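Local atomic coordinates of fatty acid CoA ligase (Marinactinospora thermotolerans, PDB entry 6SQ8), a protein that belongs to the ANL superfamily of AMP-binding enzymes, in which a large N-terminal portion is followed by a small, separate C-terminal domain. Residues A[440-445]-A[474-479]; A[331-336]-A[382-387]; A[428-433]-A[491-496]; A[350-355]-A[373-378]. One frame throughout, in Å; residues are numbered along the deposited sequence.

Interaction 1: residues A[440-445]-A[474-479]; sequences CAAVVV and EFVRSI
Segments 440-445 and 474-479 run parallel at Ala442/Glu474 and Val443/Phe475, and three backbone hydrogen bonds tie them together. Glu474 N donates to Ala441 O at 2.9 Å, Val443 N to Glu474 O at 2.8 Å, and Val476 N to Val443 O at 3.0 Å. On the face that carries Val443, the Phe475 ring lies alongside the valine, both side chains pointing the same way. Val443 CG1 is 3.8 Å from Phe475 CE1, at the ring edge and near its plane, while Val445 CG2 comes obliquely to Phe475 CD1 at 3.7 Å. Helix 453-463 adds Pro453 and Leu456 to this cluster, completing the beta-alpha-beta unit 438-445, 453-463, 472-475.

Further on, residues 476-479 curl round Val444. Val444 CG1 is anti to the backbone N (chi1 -177°), which leaves CG2 beside that nitrogen and facing Val476, Ser478 and Ile479. Val444 CG2 is 3.8 Å from Ile479 CD1 and 4.0 Å from Val476 CG2. The chemistry thus divides in two: directional backbone bonds set the alignment of the segments and reach as far as Val476 N, whereas the side chains of Val476 and Ile479 meet Val444 through carbon alone, without side-chain hydrogen bonds between the segments.

Interaction 2: residues A[331-336]-A[382-387]; sequences VEIRDD and GTFDED
Strands 330-334 and 380-384 flank strand 347-352 in a twisted antiparallel sheet, and Val331 and Ile333 reach past it to Phe384. The axes of segments 331-334 and 382-384 approach to 7.7 Å, at 121°, and the contact is made through side chains without direct backbone pairing. Phe384 presents its ring edge: Val331 CG1 lies 3.7 Å from Phe384 CZ, and Ile333 CG1 lies 3.8 Å from Phe384 CD2, both close to the ring plane. With CG of Phe384 anti to its own carbonyl carbon (chi1 -75°), the ring extends toward the two aliphatic side chains and offers them its edge. The other branch of the isoleucine, Ile333 CG2, rests 3.5 Å from Gly382 O.

Within the sheet this is a small hydrophobic core on one face: Val349 of the intervening strand touches both Val331 and Ile333, while Leu390 and Pro325 close in on the phenylalanine. Glu332 and Arg334 leave from the other side of their strand. Arg334 grips Glu332 OE1 side-on with two nitrogens, NE and NH2 each at 2.9 Å, and the oxygen lies in the guanidinium plane. Past Phe384 the chain bends in an Asx turn, Asp385 OD1 accepting from Asp387 N at 2.9 Å.

Interaction 3: residues A[428-433]-A[491-496]; sequences VGVPDP and KVRTWF
In the helix whose Val492 and Arg493 pack against strand 428-432, Lys491 O is gripped twice by a single residue. Thr494 OG1 donates to Lys491 O at 2.7 Å, in the carbonyl plane and on a lone pair, and Thr494 N donates to the same oxygen at 2.9 Å, which ties the threonine side chain back onto its own helix.

Val492 and Arg493 of the helix, and Phe496 just after it, meet the strand. Val428 puts each methyl to use: CG1 touches Val492 CG1 at 3.7 Å, and CG2 approaches the Phe496 ring obliquely, 4.0 Å from its CD2. Further along, Val430 CG1 lies 3.9 Å from Phe496 CB, the two side chains crossing at about a right angle. Arg493 lays its aliphatic part over the strand, with CG 3.4 Å from Gly429 O. Its chain is bent at chi3 (-100°), and the guanidinium goes on to a salt bridge between NH2 and Asp398.

Cys440, on the next strand, touches both Val428 and Phe496. This is a C-terminal helix laid against the small three-stranded sheet of an AMP-binding enzyme's C-terminal domain, and it begins shortly after Lys486, a residue lining the pocket of the bound 1-ethanoyl-9H-pyrido[3,4-b]indole-3-carboxylic acid.

Interaction 4: residues A[350-355]-A[373-378]; sequences WVRSPM and GGWLRT
Backbone hydrogen bonds come first: Val351 and Leu376 form an antiparallel hydrogen-bonded pair, Val351 N to Leu376 O at 2.9 Å and Leu376 N to Val351 O at 2.7 Å. Next to them Trp350 and Arg377 make a non-hydrogen-bonded pair. Where the strands part, one water accepts from Ser353 N and donates to Gly374 O, the water oxygen 2.8 Å from that O.

CH-pi contacts dominate the face bearing both tryptophans. Arg377 CB stands 3.6 Å from the centroid of the Trp350 six-membered ring, and CG anti to the backbone N (chi1 -169°) carries the extended chain on across that ring. Arg352 CB sits 3.7 Å from the corresponding centroid of Trp375; its chain bends at chi3, laying the guanidinium over Trp375 NE1 with the planes 29° apart, while NH2 forms a salt bridge with Glu330. In this antiparallel sheet the neighbouring strand 330-334 supplies Arg334, which makes cation-pi contacts with the face of Trp350 away from Arg377 and the face of Trp375 away from Arg352, so arginines and indoles alternate.

Aliphatic contact occupies the other face, Val351 CG2 lying 3.8 Å from Thr378 CG2. Thr378 OG1 is hydrogen-bonded to Val349 O, and that side chain is about 6 Å from the bound AMP.

The four contacts form two pairs, each with centres about 14 Å apart. Strand 347-352 carries one side of interaction 4 and neighbours both strands of interaction 2; interaction 4 is nested inside the loop closed by interaction 2, and Glu332 N meets Trp350 O at 2.9 Å. Interaction 1 joins two strands of the sheet 422-432, 438-445, 472-475; interaction 3, which encloses it along the chain, lays helix 489-494 against strand 422-432. Cys440 N reaches Val428 O at 2.8 Å. Between the pairs, centres lie 28 to 35 Å apart and nothing touches. Interaction 2 closes before interaction 3 opens, so each pair uses its own consecutive piece of chain, consistent with a separate C-terminal domain.

Interaction 1: residues A[440-445]-A[474-479]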
loop_
_atom_site.group_PDB
_atom_site.type_symbol
_atom_site.label_atom_id
_atom_site.label_comp_id
_atom_site.label_asym_id
_atom_site.label_seq_id
_atom_site.Cartn_x
_atom_site.Cartn_y
_atom_site.Cartn_z
ATOM N N CYS A 440 19.335 -17.604 -8.561
ATOM C CA CYS A 440 19.130 -17.070 -9.905
ATOM C C CYS A 440 18.772 -15.590 -9.817
ATOM O O CYS A 440 18.112 -15.187 -8.894
ATOM C CB CYS A 440 18.005 -17.810 -10.623
ATOM S SG CYS A 440 18.342 -19.581 -10.771
ATOM N N ALA A 441 19.205 -14.793 -10.789
ATOM C CA ALA A 441 18.974 -13.376 -10.758
ATOM C C ALA A 441 18.481 -12.915 -12.122
ATOM O O ALA A 441 19.142 -13.114 -13.126
ATOM C CB ALA A 441 20.237 -12.653 -10.376
ATOM N N ALA A 442 17.292 -12.322 -12.124
ATOM C CA ALA A 442 16.791 -11.545 -13.222
ATOM C C ALA A 442 17.179 -10.089 -12.981
ATOM O O ALA A 442 16.895 -9.549 -11.920
ATOM C CB ALA A 442 15.301 -11.683 -13.300
ATOM N N VAL A 443 17.809 -9.467 -13.977
ATOM C CA VAL A 443 18.410 -8.174 -13.828
ATOM C C VAL A 443 17.882 -7.263 -14.926
ATOM O O VAL A 443 17.831 -7.633 -16.061
ATOM C CB VAL A 443 19.942 -8.284 -13.873
ATOM C CG1 VAL A 443 20.604 -6.932 -14.077
ATOM C CG2 VAL A 443 20.470 -8.948 -12.605
ATOM N N VAL A 444 17.474 -6.062 -14.531
ATOM C CA VAL A 444 17.149 -5.001 -15.440
ATOM C C VAL A 444 18.342 -4.050 -15.522
ATOM O O VAL A 444 18.841 -3.506 -14.556
ATOM C CB VAL A 444 15.878 -4.256 -15.023
ATOM C CG1 VAL A 444 15.509 -3.179 -16.025
ATOM C CG2 VAL A 444 14.724 -5.222 -14.822
ATOM N N VAL A 445 18.757 -3.840 -16.755
ATOM C CA VAL A 445 19.940 -3.164 -17.116
ATOM C C VAL A 445 19.561 -1.701 -17.329
ATOM O O VAL A 445 18.411 -1.416 -17.647
ATOM C CB VAL A 445 20.465 -3.866 -18.379
ATOM C CG1 VAL A 445 20.773 -2.914 -19.521
ATOM C CG2 VAL A 445 21.625 -4.781 -18.037
ATOM N N GLU A 474 19.957 -13.535 -15.870
ATOM C CA GLU A 474 19.155 -13.269 -17.054
ATOM C C GLU A 474 18.840 -11.774 -17.120
ATOM O O GLU A 474 18.321 -11.223 -16.155
ATOM C CB GLU A 474 17.852 -14.049 -16.935
ATOM C CG GLU A 474 17.969 -15.437 -17.506
ATOM C CD GLU A 474 17.709 -15.360 -18.998
ATOM O OE1 GLU A 474 16.693 -14.709 -19.392
ATOM O OE2 GLU A 474 18.537 -15.901 -19.762
ATOM N N PHE A 475 19.096 -11.153 -18.269
ATOM C CA PHE A 475 18.756 -9.760 -18.468
ATOM C C PHE A 475 17.350 -9.669 -19.066
ATOM O O PHE A 475 17.049 -10.319 -20.036
ATOM C CB PHE A 475 19.807 -9.058 -19.336
ATOM C CG PHE A 475 21.195 -9.008 -18.742
ATOM C CD1 PHE A 475 21.404 -8.464 -17.489
ATOM C CD2 PHE A 475 22.289 -9.525 -19.414
ATOM C CE1 PHE A 475 22.674 -8.411 -16.933
ATOM C CE2 PHE A 475 23.555 -9.485 -18.854
ATOM C CZ PHE A 475 23.746 -8.926 -17.615
ATOM N N VAL A 476 16.500 -8.835 -18.460
ATOM C CA VAL A 476 15.076 -8.758 -18.765
ATOM C C VAL A 476 14.685 -7.278 -18.859
ATOM O O VAL A 476 15.376 -6.419 -18.300
ATOM C CB VAL A 476 14.262 -9.496 -17.687
ATOM C CG1 VAL A 476 14.578 -10.984 -17.655
ATOM C CG2 VAL A 476 14.485 -8.905 -16.301
ATOM N N ARG A 477 13.594 -6.984 -19.577
ATOM C CA ARG A 477 13.230 -5.588 -19.839
ATOM C C ARG A 477 12.649 -4.969 -18.561
ATOM O O ARG A 477 12.895 -3.799 -18.275
ATOM C CB ARG A 477 12.345 -5.423 -21.077
ATOM C CG ARG A 477 10.971 -6.067 -21.028
ATOM C CD ARG A 477 10.237 -5.843 -22.345
ATOM N NE ARG A 477 10.010 -4.426 -22.627
ATOM C CZ ARG A 477 10.738 -3.671 -23.450
ATOM N NH1 ARG A 477 11.767 -4.182 -24.110
ATOM N NH2 ARG A 477 10.423 -2.396 -23.608
ATOM N N SER A 478 11.925 -5.765 -17.769
ATOM C CA SER A 478 11.400 -5.292 -16.477
ATOM C C SER A 478 11.145 -6.460 -15.528
ATOM O O SER A 478 11.116 -7.608 -15.942
ATOM C CB SER A 478 10.137 -4.505 -16.678
ATOM O OG SER A 478 9.063 -5.375 -17.004
ATOM N N ILE A 479 10.972 -6.131 -14.245
ATOM C CA ILE A 479 10.608 -7.120 -13.240
ATOM C C ILE A 479 9.089 -7.191 -13.217
ATOM O O ILE A 479 8.429 -6.169 -13.024
ATOM C CB ILE A 479 11.179 -6.768 -11.856
ATOM C CG1 ILE A 479 12.682 -6.490 -11.893
ATOM C CG2 ILE A 479 10.839 -7.850 -10.853
ATOM C CD1 ILE A 479 13.544 -7.693 -12.210
#

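Interaction 2: residues A[331-336]-A[382-387]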
loop_
_atom_site.group_PDB
_atom_site.type_symbol
_atom_site.label_atom_id
_atom_site.label_comp_id
_atom_site.label_asym_id
_atom_site.label_seq_id
_atom_site.Cartn_x
_atom_site.Cartn_y
_atom_site.Cartn_z
ATOM N N VAL A 331 7.590 -3.911 17.887
ATOM C CA VAL A 331 8.146 -4.860 16.941
ATOM C C VAL A 331 9.098 -5.793 17.694
ATOM O O VAL A 331 9.914 -5.346 18.480
ATOM C CB VAL A 331 8.877 -4.160 15.788
ATOM C CG1 VAL A 331 9.414 -5.174 14.792
ATOM C CG2 VAL A 331 7.988 -3.150 15.086
ATOM N N GLU A 332 8.974 -7.093 17.427
ATOM C CA GLU A 332 9.930 -8.075 17.891
ATOM C C GLU A 332 10.479 -8.843 16.689
ATOM O O GLU A 332 9.796 -8.969 15.675
ATOM C CB GLU A 332 9.288 -9.057 18.870
ATOM C CG GLU A 332 9.248 -8.554 20.302
ATOM C CD GLU A 332 8.581 -9.499 21.283
ATOM O OE1 GLU A 332 8.122 -10.605 20.876
ATOM O OE2 GLU A 332 8.519 -9.113 22.457
ATOM N N ILE A 333 11.721 -9.318 16.824
ATOM C CA ILE A 333 12.333 -10.244 15.902
ATOM C C ILE A 333 12.374 -11.611 16.590
ATOM O O ILE A 333 12.849 -11.700 17.697
ATOM C CB ILE A 333 13.737 -9.752 15.485
ATOM C CG1 ILE A 333 13.717 -8.286 15.030
ATOM C CG2 ILE A 333 14.320 -10.671 14.412
ATOM C CD1 ILE A 333 12.940 -8.053 13.738
ATOM N N ARG A 334 11.872 -12.656 15.926
ATOM C CA ARG A 334 11.656 -13.950 16.546
ATOM C C ARG A 334 12.150 -15.092 15.654
ATOM O O ARG A 334 12.127 -14.995 14.434
ATOM C CB ARG A 334 10.161 -14.180 16.782
ATOM C CG ARG A 334 9.509 -13.217 17.756
ATOM C CD ARG A 334 8.083 -13.643 18.043
ATOM N NE ARG A 334 7.442 -12.748 18.999
ATOM C CZ ARG A 334 6.153 -12.793 19.301
ATOM N NH1 ARG A 334 5.369 -13.689 18.719
ATOM N NH2 ARG A 334 5.665 -11.932 20.175
ATOM N N ASP A 335 12.520 -16.202 16.301
ATOM C CA ASP A 335 12.964 -17.424 15.636
ATOM C C ASP A 335 11.751 -18.287 15.271
ATOM O O ASP A 335 10.606 -17.912 15.562
ATOM C CB ASP A 335 13.992 -18.175 16.492
ATOM C CG ASP A 335 13.534 -18.564 17.890
ATOM O OD1 ASP A 335 12.317 -18.562 18.147
ATOM O OD2 ASP A 335 14.412 -18.866 18.727
ATOM N N ASP A 336 12.040 -19.425 14.618
ATOM C CA ASP A 336 11.061 -20.463 14.212
ATOM C C ASP A 336 10.271 -20.939 15.437
ATOM O O ASP A 336 9.069 -21.194 15.339
ATOM C CB ASP A 336 11.737 -21.671 13.554
ATOM C CG ASP A 336 12.739 -21.328 12.466
ATOM O OD1 ASP A 336 13.593 -20.434 12.711
ATOM O OD2 ASP A 336 12.678 -21.969 11.387
ATOM N N GLY A 382 13.757 -9.824 9.047
ATOM C CA GLY A 382 14.634 -8.661 9.148
ATOM C C GLY A 382 15.347 -8.552 10.484
ATOM O O GLY A 382 15.424 -9.512 11.244
ATOM N N THR A 383 15.897 -7.364 10.741
ATOM C CA THR A 383 16.672 -7.116 11.920
ATOM C C THR A 383 16.808 -5.607 12.167
ATOM O O THR A 383 16.663 -4.797 11.244
ATOM C CB THR A 383 18.060 -7.756 11.791
ATOM O OG1 THR A 383 18.668 -7.719 13.081
ATOM C CG2 THR A 383 18.964 -7.045 10.809
ATOM N N PHE A 384 17.130 -5.264 13.416
ATOM C CA PHE A 384 17.370 -3.903 13.847
ATOM C C PHE A 384 18.875 -3.629 13.877
ATOM O O PHE A 384 19.672 -4.523 14.193
ATOM C CB PHE A 384 16.784 -3.655 15.239
ATOM C CG PHE A 384 15.283 -3.505 15.281
ATOM C CD1 PHE A 384 14.691 -2.261 15.113
ATOM C CD2 PHE A 384 14.462 -4.607 15.498
ATOM C CE1 PHE A 384 13.311 -2.130 15.142
ATOM C CE2 PHE A 384 13.084 -4.466 15.522
ATOM C CZ PHE A 384 12.508 -3.233 15.334
ATOM N N ASP A 385 19.242 -2.372 13.575
ATOM C CA ASP A 385 20.619 -1.924 13.621
ATOM C C ASP A 385 20.876 -1.310 15.006
ATOM O O ASP A 385 19.995 -1.304 15.848
ATOM C CB ASP A 385 20.911 -1.014 12.423
ATOM C CG ASP A 385 20.199 0.325 12.428
ATOM O OD1 ASP A 385 19.752 0.731 13.488
ATOM O OD2 ASP A 385 20.114 0.953 11.368
ATOM N N GLU A 386 22.095 -0.805 15.225
ATOM C CA GLU A 386 22.524 -0.193 16.494
ATOM C C GLU A 386 21.633 0.998 16.889
ATOM O O GLU A 386 21.490 1.256 18.071
ATOM C CB GLU A 386 23.973 0.284 16.384
ATOM C CG GLU A 386 25.001 -0.833 16.381
ATOM C CD GLU A 386 26.427 -0.295 16.481
ATOM O OE1 GLU A 386 26.736 0.724 15.785
ATOM O OE2 GLU A 386 27.215 -0.873 17.284
ATOM N N ASP A 387 21.051 1.720 15.920
ATOM C CA ASP A 387 20.272 2.943 16.202
ATOM C C ASP A 387 18.760 2.674 16.210
ATOM O O ASP A 387 17.981 3.607 16.297
ATOM C CB ASP A 387 20.592 4.048 15.193
ATOM C CG ASP A 387 21.985 4.655 15.336
ATOM O OD1 ASP A 387 22.667 4.366 16.365
ATOM O OD2 ASP A 387 22.398 5.400 14.396
#

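Interaction 3: residues A[428-433]-A[491-496]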
loop_
_atom_site.group_PDB
_atom_site.type_symbol
_atom_site.label_atom_id
_atom_site.label_comp_id
_atom_site.label_asym_id
_atom_site.label_seq_id
_atom_site.Cartn_x
_atom_site.Cartn_y
_atom_site.Cartn_z
ATOM N N VAL A 428 15.908 -15.243 -6.887
ATOM C CA VAL A 428 15.051 -16.344 -6.487
ATOM C C VAL A 428 15.911 -17.605 -6.368
ATOM O O VAL A 428 17.000 -17.670 -6.942
ATOM C CB VAL A 428 13.934 -16.570 -7.508
ATOM C CG1 VAL A 428 13.036 -15.358 -7.640
ATOM C CG2 VAL A 428 14.498 -16.948 -8.865
ATOM N N GLY A 429 15.401 -18.591 -5.627
ATOM C CA GLY A 429 15.960 -19.943 -5.586
ATOM C C GLY A 429 15.115 -20.932 -6.385
ATOM O O GLY A 429 13.885 -20.819 -6.453
ATOM N N VAL A 430 15.777 -21.896 -7.032
ATOM C CA VAL A 430 15.108 -23.076 -7.583
ATOM C C VAL A 430 15.830 -24.300 -7.031
ATOM O O VAL A 430 17.005 -24.214 -6.696
ATOM C CB VAL A 430 15.071 -23.068 -9.124
ATOM C CG1 VAL A 430 14.498 -21.765 -9.664
ATOM C CG2 VAL A 430 16.435 -23.337 -9.731
ATOM N N PRO A 431 15.164 -25.467 -6.903
ATOM C CA PRO A 431 15.749 -26.577 -6.146
ATOM C C PRO A 431 16.922 -27.180 -6.936
ATOM O O PRO A 431 16.886 -27.156 -8.173
ATOM C CB PRO A 431 14.582 -27.569 -5.969
ATOM C CG PRO A 431 13.336 -26.852 -6.514
ATOM C CD PRO A 431 13.845 -25.795 -7.476
ATOM N N ASP A 432 17.938 -27.675 -6.218
ATOM C CA ASP A 432 19.143 -28.264 -6.823
ATOM C C ASP A 432 19.770 -29.249 -5.840
ATOM O O ASP A 432 20.083 -28.883 -4.717
ATOM C CB ASP A 432 20.177 -27.194 -7.201
ATOM C CG ASP A 432 21.388 -27.703 -7.968
ATOM O OD1 ASP A 432 22.303 -28.252 -7.328
ATOM O OD2 ASP A 432 21.435 -27.505 -9.197
ATOM N N PRO A 433 19.996 -30.521 -6.226
ATOM C CA PRO A 433 20.517 -31.521 -5.282
ATOM C C PRO A 433 21.954 -31.277 -4.764
ATOM O O PRO A 433 22.301 -31.679 -3.657
ATOM C CB PRO A 433 20.437 -32.842 -6.070
ATOM C CG PRO A 433 19.626 -32.548 -7.326
ATOM C CD PRO A 433 19.749 -31.060 -7.573
ATOM N N LYS A 491 6.576 -15.634 -10.569
ATOM C CA LYS A 491 6.758 -15.593 -12.017
ATOM C C LYS A 491 8.251 -15.745 -12.343
ATOM O O LYS A 491 8.628 -16.578 -13.163
ATOM C CB LYS A 491 6.163 -14.312 -12.615
ATOM C CG LYS A 491 6.053 -14.303 -14.136
ATOM C CD LYS A 491 5.002 -13.336 -14.648
ATOM C CE LYS A 491 4.839 -13.395 -16.154
ATOM N N VAL A 492 9.101 -14.958 -11.674
ATOM C CA VAL A 492 10.547 -14.979 -11.916
ATOM C C VAL A 492 11.066 -16.403 -11.676
ATOM O O VAL A 492 11.880 -16.898 -12.436
ATOM C CB VAL A 492 11.285 -13.928 -11.060
ATOM C CG1 VAL A 492 12.791 -14.104 -11.112
ATOM C CG2 VAL A 492 10.928 -12.518 -11.482
ATOM N N ARG A 493 10.555 -17.054 -10.639
ATOM C CA ARG A 493 10.960 -18.414 -10.284
ATOM C C ARG A 493 10.695 -19.371 -11.458
ATOM O O ARG A 493 11.493 -20.273 -11.699
ATOM C CB ARG A 493 10.229 -18.878 -9.017
ATOM C CG ARG A 493 11.148 -19.354 -7.904
ATOM C CD ARG A 493 10.425 -19.536 -6.582
ATOM N NE ARG A 493 10.607 -18.435 -5.639
ATOM C CZ ARG A 493 9.624 -17.706 -5.108
ATOM N NH1 ARG A 493 8.375 -17.886 -5.511
ATOM N NH2 ARG A 493 9.891 -16.781 -4.199
ATOM N N THR A 494 9.598 -19.163 -12.199
ATOM C CA THR A 494 9.215 -20.068 -13.310
ATOM C C THR A 494 10.189 -19.941 -14.492
ATOM O O THR A 494 10.345 -20.882 -15.276
ATOM C CB THR A 494 7.785 -19.835 -13.833
ATOM O OG1 THR A 494 7.765 -18.666 -14.648
ATOM C CG2 THR A 494 6.744 -19.709 -12.744
ATOM N N TRP A 495 10.810 -18.767 -14.634
ATOM C CA TRP A 495 11.755 -18.500 -15.710
ATOM C C TRP A 495 12.992 -19.399 -15.609
ATOM O O TRP A 495 13.696 -19.549 -16.600
ATOM C CB TRP A 495 12.194 -17.034 -15.708
ATOM C CG TRP A 495 11.119 -16.045 -16.016
ATOM C CD1 TRP A 495 9.885 -16.297 -16.538
ATOM C CD2 TRP A 495 11.200 -14.618 -15.858
ATOM N NE1 TRP A 495 9.185 -15.130 -16.691
ATOM C CE2 TRP A 495 9.974 -14.080 -16.305
ATOM C CE3 TRP A 495 12.182 -13.741 -15.392
ATOM C CZ2 TRP A 495 9.702 -12.710 -16.273
ATOM C CZ3 TRP A 495 11.915 -12.387 -15.368
ATOM C CH2 TRP A 495 10.691 -11.882 -15.800
ATOM N N PHE A 496 13.275 -19.936 -14.414
ATOM C CA PHE A 496 14.539 -20.615 -14.125
ATOM C C PHE A 496 14.309 -22.098 -13.774
ATOM O O PHE A 496 15.238 -22.743 -13.246
ATOM C CB PHE A 496 15.276 -19.906 -12.973
ATOM C CG PHE A 496 15.803 -18.523 -13.270
ATOM C CD1 PHE A 496 16.978 -18.331 -13.985
ATOM C CD2 PHE A 496 15.145 -17.399 -12.803
ATOM C CE1 PHE A 496 17.448 -17.051 -14.256
ATOM C CE2 PHE A 496 15.622 -16.122 -13.079
ATOM C CZ PHE A 496 16.779 -15.948 -13.790
#

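Interaction 4: residues A[350-355]-A[373-378]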
loop_
_atom_site.group_PDB
_atom_site.type_symbol
_atom_site.label_atom_id
_atom_site.label_comp_id
_atom_site.label_asym_id
_atom_site.label_seq_id
_atom_site.Cartn_x
_atom_site.Cartn_y
_atom_site.Cartn_z
ATOM N N TRP A 350 7.468 -9.473 13.990
ATOM C CA TRP A 350 6.157 -9.522 14.623
ATOM C C TRP A 350 5.826 -8.137 15.163
ATOM O O TRP A 350 6.710 -7.421 15.642
ATOM C CB TRP A 350 6.104 -10.550 15.754
ATOM C CG TRP A 350 6.165 -11.971 15.304
ATOM C CD1 TRP A 350 7.255 -12.608 14.804
ATOM C CD2 TRP A 350 5.113 -12.949 15.341
ATOM N NE1 TRP A 350 6.953 -13.914 14.524
ATOM C CE2 TRP A 350 5.646 -14.152 14.836
ATOM C CE3 TRP A 350 3.778 -12.935 15.749
ATOM C CZ2 TRP A 350 4.898 -15.319 14.717
ATOM C CZ3 TRP A 350 3.035 -14.095 15.650
ATOM C CH2 TRP A 350 3.594 -15.272 15.147
ATOM N N VAL A 351 4.535 -7.803 15.108
ATOM C CA VAL A 351 4.063 -6.471 15.349
ATOM C C VAL A 351 2.850 -6.535 16.288
ATOM O O VAL A 351 2.016 -7.413 16.162
ATOM C CB VAL A 351 3.745 -5.799 13.999
ATOM C CG1 VAL A 351 2.738 -4.668 14.120
ATOM C CG2 VAL A 351 5.009 -5.319 13.310
ATOM N N ARG A 352 2.796 -5.609 17.251
ATOM C CA ARG A 352 1.642 -5.352 18.109
ATOM C C ARG A 352 1.396 -3.843 18.080
ATOM O O ARG A 352 2.295 -3.067 18.377
ATOM C CB ARG A 352 1.895 -5.903 19.521
ATOM C CG ARG A 352 0.823 -5.567 20.561
ATOM C CD ARG A 352 0.843 -6.419 21.830
ATOM N NE ARG A 352 2.006 -6.214 22.700
ATOM C CZ ARG A 352 2.210 -6.788 23.897
ATOM N NH1 ARG A 352 1.408 -7.751 24.336
ATOM N NH2 ARG A 352 3.220 -6.385 24.655
ATOM N N SER A 353 0.185 -3.439 17.690
ATOM C CA SER A 353 -0.158 -2.017 17.583
ATOM C C SER A 353 -1.671 -1.833 17.549
ATOM O O SER A 353 -2.402 -2.747 17.171
ATOM C CB SER A 353 0.480 -1.383 16.367
ATOM O OG SER A 353 -0.400 -1.415 15.248
ATOM N N PRO A 354 -2.166 -0.620 17.880
ATOM C CA PRO A 354 -3.576 -0.283 17.715
ATOM C C PRO A 354 -4.078 -0.252 16.265
ATOM O O PRO A 354 -5.258 -0.028 16.059
ATOM C CB PRO A 354 -3.691 1.146 18.277
ATOM C CG PRO A 354 -2.309 1.713 18.149
ATOM C CD PRO A 354 -1.400 0.518 18.407
ATOM N N MET A 355 -3.183 -0.446 15.286
ATOM C CA MET A 355 -3.541 -0.340 13.878
ATOM C C MET A 355 -3.708 -1.723 13.250
ATOM O O MET A 355 -4.168 -1.818 12.120
ATOM C CB MET A 355 -2.481 0.452 13.110
ATOM C CG MET A 355 -2.544 1.935 13.422
ATOM S SD MET A 355 -1.247 2.878 12.625
ATOM C CE MET A 355 0.176 2.359 13.585
ATOM N N GLY A 373 -1.266 -13.866 20.819
ATOM C CA GLY A 373 -1.031 -13.063 21.995
ATOM C C GLY A 373 -1.153 -11.587 21.691
ATOM O O GLY A 373 -0.566 -10.768 22.392
ATOM N N GLY A 374 -1.907 -11.248 20.640
ATOM C CA GLY A 374 -2.062 -9.860 20.194
ATOM C C GLY A 374 -0.964 -9.419 19.229
ATOM O O GLY A 374 -0.965 -8.275 18.765
ATOM N N TRP A 375 -0.012 -10.327 18.952
ATOM C CA TRP A 375 1.102 -10.101 18.025
ATOM C C TRP A 375 0.725 -10.633 16.651
ATOM O O TRP A 375 0.157 -11.712 16.542
ATOM C CB TRP A 375 2.394 -10.759 18.530
ATOM C CG TRP A 375 2.963 -10.077 19.736
ATOM C CD1 TRP A 375 2.633 -10.305 21.039
ATOM C CD2 TRP A 375 3.940 -9.021 19.750
ATOM N NE1 TRP A 375 3.332 -9.461 21.859
ATOM C CE2 TRP A 375 4.155 -8.674 21.099
ATOM C CE3 TRP A 375 4.667 -8.349 18.763
ATOM C CZ2 TRP A 375 5.066 -7.690 21.480
ATOM C CZ3 TRP A 375 5.561 -7.377 19.140
ATOM C CH2 TRP A 375 5.757 -7.050 20.480
ATOM N N LEU A 376 1.068 -9.858 15.622
ATOM C CA LEU A 376 0.849 -10.212 14.221
ATOM C C LEU A 376 2.180 -10.593 13.564
ATOM O O LEU A 376 3.174 -9.909 13.709
ATOM C CB LEU A 376 0.196 -9.021 13.519
ATOM C CG LEU A 376 0.198 -9.075 11.995
ATOM C CD1 LEU A 376 -0.604 -10.252 11.517
ATOM C CD2 LEU A 376 -0.371 -7.801 11.407
ATOM N N ARG A 377 2.172 -11.741 12.887
ATOM C CA ARG A 377 3.244 -12.242 12.020
ATOM C C ARG A 377 3.122 -11.517 10.672
ATOM O O ARG A 377 2.246 -11.817 9.875
ATOM C CB ARG A 377 3.055 -13.759 11.889
ATOM C CG ARG A 377 4.166 -14.578 11.248
ATOM C CD ARG A 377 3.580 -15.976 11.042
ATOM N NE ARG A 377 4.410 -16.963 10.345
ATOM C CZ ARG A 377 5.053 -17.992 10.921
ATOM N NH1 ARG A 377 5.027 -18.161 12.232
ATOM N NH2 ARG A 377 5.746 -18.839 10.180
ATOM N N THR A 378 4.012 -10.557 10.429
ATOM C CA THR A 378 3.984 -9.748 9.222
ATOM C C THR A 378 4.184 -10.616 7.982
ATOM O O THR A 378 3.594 -10.343 6.955
ATOM C CB THR A 378 5.062 -8.661 9.232
ATOM O OG1 THR A 378 6.332 -9.309 9.343
ATOM C CG2 THR A 378 4.863 -7.651 10.345
HETATM O O HOH W 1 -1.748 -5.772 17.703
#